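Local coordinates for protein GNAT family acetyltransferase (Mycobacterium smegmatis, PDB 6C30) that probably transfers an acetyl group from acetyl-coenzyme A to an amino group, as a RimJ-type member of the GNAT N-acetyltransferase family, at residues V107-I117 with V146-T154. Numbering follows the deposited sequence.
Sequences VTHGALRSAWI and VQLHRIEAT
Ala115 CB is the apolar midpoint, 3.8 Å from both Leu148 CD1 and Ile151 CD1, while Ile117 CG2 meets Ile151 CG2 at 3.6 Å, the two side chains crossing at about a right angle. Leu139 and Cys142 of helix 130-143 cover Ile151 on this face, as expected for the parallel beta-alpha-beta crossover that joins strands 114-121 and 150-155. Leu148 carries the apolar patch on toward the hairpin loop: its CD2 branch reaches Val107 CG1 and the His109 ring. That ring turns its edge to the backbone, CE1 lying 3.2 Å from Val146 O, and a water joins His109 ND1 to Gln147 O.

Between the strands the ladder is uneven. Glu152 N donates to Ala115 O at 2.9 Å with a nearly straight N-H (165°), and Ile117 N approaches Glu152 O almost end-on to the carbonyl; Ala115 N to Arg150 O is more bent (135°). Arg113 O accepts from two donors, His149 N and Arg150 N.

On the Arg150 side, this residue has CG anti to its backbone N (chi1 178°) and a chain extended from CG to NE, which carries NH1 to Ser114 OG at 3.0 Å, close to the guanidinium plane. NH1 and NH2 both grip Glu152 OE2, and NH2 also forms a salt bridge with Glu174. The guanidinium is thus fixed in rotation by partners along its edge, and its positive charge is probably balanced by the two carboxylates, so the pair sets an apolar face, covered by helix 130-143, against a face on which Arg150, Ser114 and the two glutamates form a polar network.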
loop_
_atom_site.group_PDB
_atom_site.type_symbol
_atom_site.label_atom_id
_atom_site.label_comp_id
_atom_site.label_asym_id
_atom_site.label_seq_id
_atom_site.Cartn_x
_atom_site.Cartn_y
_atom_site.Cartn_z
ATOM N N VAL A 107 9.194 7.926 -21.945
ATOM C CA VAL A 107 8.298 9.053 -21.722
ATOM C C VAL A 107 8.819 10.304 -22.417
ATOM O O VAL A 107 9.983 10.675 -22.262
ATOM C CB VAL A 107 8.118 9.346 -20.219
ATOM C CG1 VAL A 107 7.235 10.563 -20.000
ATOM C CG2 VAL A 107 7.520 8.133 -19.509
ATOM N N THR A 108 7.951 10.939 -23.199
ATOM C CA THR A 108 8.275 12.220 -23.818
ATOM C C THR A 108 7.185 13.225 -23.489
ATOM O O THR A 108 6.062 12.853 -23.139
ATOM C CB THR A 108 8.414 12.096 -25.343
ATOM O OG1 THR A 108 7.201 11.552 -25.885
ATOM C CG2 THR A 108 9.584 11.201 -25.698
ATOM N N HIS A 109 7.511 14.506 -23.589
ATOM C CA HIS A 109 6.496 15.525 -23.421
ATOM C C HIS A 109 6.455 16.361 -24.699
ATOM O O HIS A 109 6.295 15.793 -25.778
ATOM C CB HIS A 109 6.757 16.335 -22.151
ATOM C CG HIS A 109 6.607 15.515 -20.904
ATOM N ND1 HIS A 109 5.384 15.269 -20.321
ATOM C CD2 HIS A 109 7.521 14.842 -20.166
ATOM C CE1 HIS A 109 5.552 14.494 -19.261
ATOM N NE2 HIS A 109 6.839 14.218 -19.147
ATOM N N GLY A 110 6.592 17.679 -24.608
ATOM C CA GLY A 110 6.564 18.502 -25.809
ATOM C C GLY A 110 5.307 18.330 -26.648
ATOM O O GLY A 110 4.191 18.400 -26.129
ATOM N N ALA A 111 5.491 18.117 -27.954
ATOM C CA ALA A 111 4.372 17.946 -28.884
ATOM C C ALA A 111 4.025 16.477 -29.112
ATOM O O ALA A 111 3.196 16.156 -29.972
ATOM C CB ALA A 111 4.689 18.615 -30.221
ATOM N N LEU A 112 4.662 15.590 -28.349
ATOM C CA LEU A 112 4.418 14.155 -28.484
ATOM C C LEU A 112 3.633 13.627 -27.277
ATOM O O LEU A 112 2.550 13.072 -27.449
ATOM C CB LEU A 112 5.736 13.396 -28.656
ATOM C CG LEU A 112 5.652 11.868 -28.759
ATOM C CD1 LEU A 112 4.625 11.425 -29.802
ATOM C CD2 LEU A 112 7.023 11.275 -29.079
ATOM N N ARG A 113 4.180 13.804 -26.073
ATOM C CA ARG A 113 3.479 13.448 -24.836
ATOM C C ARG A 113 3.014 11.999 -24.884
ATOM O O ARG A 113 1.833 11.688 -24.705
ATOM C CB ARG A 113 2.290 14.378 -24.595
ATOM C CG ARG A 113 2.645 15.850 -24.707
ATOM C CD ARG A 113 1.437 16.702 -24.400
ATOM N NE ARG A 113 1.526 18.003 -25.054
ATOM C CZ ARG A 113 0.633 18.972 -24.904
ATOM N NH1 ARG A 113 -0.419 18.785 -24.114
ATOM N NH2 ARG A 113 0.794 20.128 -25.538
ATOM N N SER A 114 3.960 11.122 -25.175
ATOM C CA SER A 114 3.654 9.715 -25.379
ATOM C C SER A 114 4.627 8.867 -24.573
ATOM O O SER A 114 5.674 9.342 -24.156
ATOM C CB SER A 114 3.715 9.377 -26.875
ATOM O OG SER A 114 3.306 8.045 -27.148
ATOM N N ALA A 115 4.264 7.613 -24.351
ATOM C CA ALA A 115 5.117 6.662 -23.649
ATOM C C ALA A 115 4.650 5.262 -23.990
ATOM O O ALA A 115 3.550 5.093 -24.528
ATOM C CB ALA A 115 5.062 6.888 -22.143
ATOM N N TRP A 116 5.475 4.259 -23.711
ATOM C CA TRP A 116 4.969 2.896 -23.775
ATOM C C TRP A 116 4.643 2.406 -22.381
ATOM O O TRP A 116 5.085 2.980 -21.380
ATOM C CB TRP A 116 5.937 1.920 -24.474
ATOM C CG TRP A 116 7.370 1.811 -23.992
ATOM C CD1 TRP A 116 8.477 2.260 -24.655
ATOM C CD2 TRP A 116 7.857 1.143 -22.811
ATOM N NE1 TRP A 116 9.616 1.946 -23.947
ATOM C CE2 TRP A 116 9.266 1.268 -22.813
ATOM C CE3 TRP A 116 7.239 0.477 -21.744
ATOM C CZ2 TRP A 116 10.068 0.744 -21.797
ATOM C CZ3 TRP A 116 8.045 -0.045 -20.725
ATOM C CH2 TRP A 116 9.443 0.092 -20.769
ATOM N N ILE A 117 3.822 1.363 -22.337
ATOM C CA ILE A 117 3.474 0.690 -21.088
ATOM C C ILE A 117 3.744 -0.803 -21.258
ATOM O O ILE A 117 3.518 -1.371 -22.327
ATOM C CB ILE A 117 1.997 0.949 -20.699
ATOM C CG1 ILE A 117 1.719 0.499 -19.265
ATOM C CG2 ILE A 117 1.026 0.280 -21.677
ATOM C CD1 ILE A 117 0.447 1.112 -18.733
ATOM N N VAL A 146 0.833 12.469 -15.186
ATOM C CA VAL A 146 2.041 12.530 -16.020
ATOM C C VAL A 146 1.816 13.466 -17.223
ATOM O O VAL A 146 2.750 13.795 -17.955
ATOM C CB VAL A 146 2.482 11.109 -16.482
ATOM C CG1 VAL A 146 3.898 11.125 -17.075
ATOM C CG2 VAL A 146 2.442 10.146 -15.295
ATOM N N GLN A 147 0.571 13.914 -17.386
ATOM C CA GLN A 147 0.197 14.895 -18.412
ATOM C C GLN A 147 0.472 14.389 -19.826
ATOM O O GLN A 147 0.795 15.162 -20.732
ATOM C CB GLN A 147 0.924 16.223 -18.172
ATOM C CG GLN A 147 0.591 16.850 -16.828
ATOM C CD GLN A 147 1.459 18.053 -16.514
ATOM O OE1 GLN A 147 2.347 18.415 -17.288
ATOM N NE2 GLN A 147 1.210 18.679 -15.368
ATOM N N LEU A 148 0.325 13.084 -20.022
ATOM C CA LEU A 148 0.559 12.504 -21.332
ATOM C C LEU A 148 -0.709 12.470 -22.186
ATOM O O LEU A 148 -1.838 12.530 -21.676
ATOM C CB LEU A 148 1.134 11.087 -21.191
ATOM C CG LEU A 148 2.501 11.028 -20.507
ATOM C CD1 LEU A 148 2.975 9.583 -20.384
ATOM C CD2 LEU A 148 3.535 11.866 -21.259
ATOM N N HIS A 149 -0.493 12.383 -23.495
ATOM C CA HIS A 149 -1.566 12.350 -24.483
ATOM C C HIS A 149 -1.802 10.959 -25.083
ATOM O O HIS A 149 -2.888 10.658 -25.561
ATOM C CB HIS A 149 -1.261 13.351 -25.605
ATOM C CG HIS A 149 -2.246 13.313 -26.731
ATOM N ND1 HIS A 149 -1.967 12.727 -27.946
ATOM C CD2 HIS A 149 -3.522 13.762 -26.813
ATOM C CE1 HIS A 149 -3.024 12.830 -28.735
ATOM N NE2 HIS A 149 -3.982 13.452 -28.069
ATOM N N ARG A 150 -0.785 10.105 -25.030
ATOM C CA ARG A 150 -0.835 8.822 -25.717
ATOM C C ARG A 150 -0.019 7.783 -24.958
ATOM O O ARG A 150 1.051 8.093 -24.437
ATOM C CB ARG A 150 -0.315 8.989 -27.148
ATOM C CG ARG A 150 -0.251 7.731 -27.995
ATOM C CD ARG A 150 0.122 8.067 -29.454
ATOM N NE ARG A 150 0.238 6.855 -30.259
ATOM C CZ ARG A 150 1.295 6.050 -30.241
ATOM N NH1 ARG A 150 2.338 6.348 -29.473
ATOM N NH2 ARG A 150 1.311 4.958 -30.992
ATOM N N ILE A 151 -0.540 6.564 -24.893
ATOM C CA ILE A 151 0.208 5.423 -24.385
ATOM C C ILE A 151 0.137 4.290 -25.402
ATOM O O ILE A 151 -0.938 3.982 -25.939
ATOM C CB ILE A 151 -0.333 4.955 -23.022
ATOM C CG1 ILE A 151 -0.098 6.034 -21.953
ATOM C CG2 ILE A 151 0.301 3.633 -22.599
ATOM C CD1 ILE A 151 1.366 6.336 -21.677
ATOM N N GLU A 152 1.283 3.680 -25.692
ATOM C CA GLU A 152 1.336 2.551 -26.605
ATOM C C GLU A 152 1.911 1.323 -25.917
ATOM O O GLU A 152 2.481 1.426 -24.828
ATOM C CB GLU A 152 2.181 2.887 -27.836
ATOM C CG GLU A 152 3.653 3.103 -27.500
ATOM C CD GLU A 152 4.504 3.475 -28.698
ATOM O OE1 GLU A 152 5.731 3.270 -28.628
ATOM O OE2 GLU A 152 3.968 3.986 -29.711
ATOM N N ALA A 153 1.747 0.172 -26.554
ATOM C CA ALA A 153 2.343 -1.075 -26.071
ATOM C C ALA A 153 2.686 -1.951 -27.256
ATOM O O ALA A 153 2.116 -1.798 -28.347
ATOM C CB ALA A 153 1.404 -1.816 -25.124
ATOM N N THR A 154 3.647 -2.849 -27.060
ATOM C CA THR A 154 4.010 -3.801 -28.103
ATOM C C THR A 154 3.801 -5.221 -27.592
ATOM O O THR A 154 4.011 -5.520 -26.405
ATOM C CB THR A 154 5.465 -3.602 -28.591
ATOM O OG1 THR A 154 6.353 -3.619 -27.464
ATOM C CG2 THR A 154 5.597 -2.269 -29.302
HETATM O O HOH W 1 3.063 16.356 -21.386
HETATM O O HOH W 2 0.480 11.744 -28.723
HETATM O O HOH W 3 -1.149 16.914 -22.120
HETATM O O HOH W 4 4.857 -2.567 -24.356
#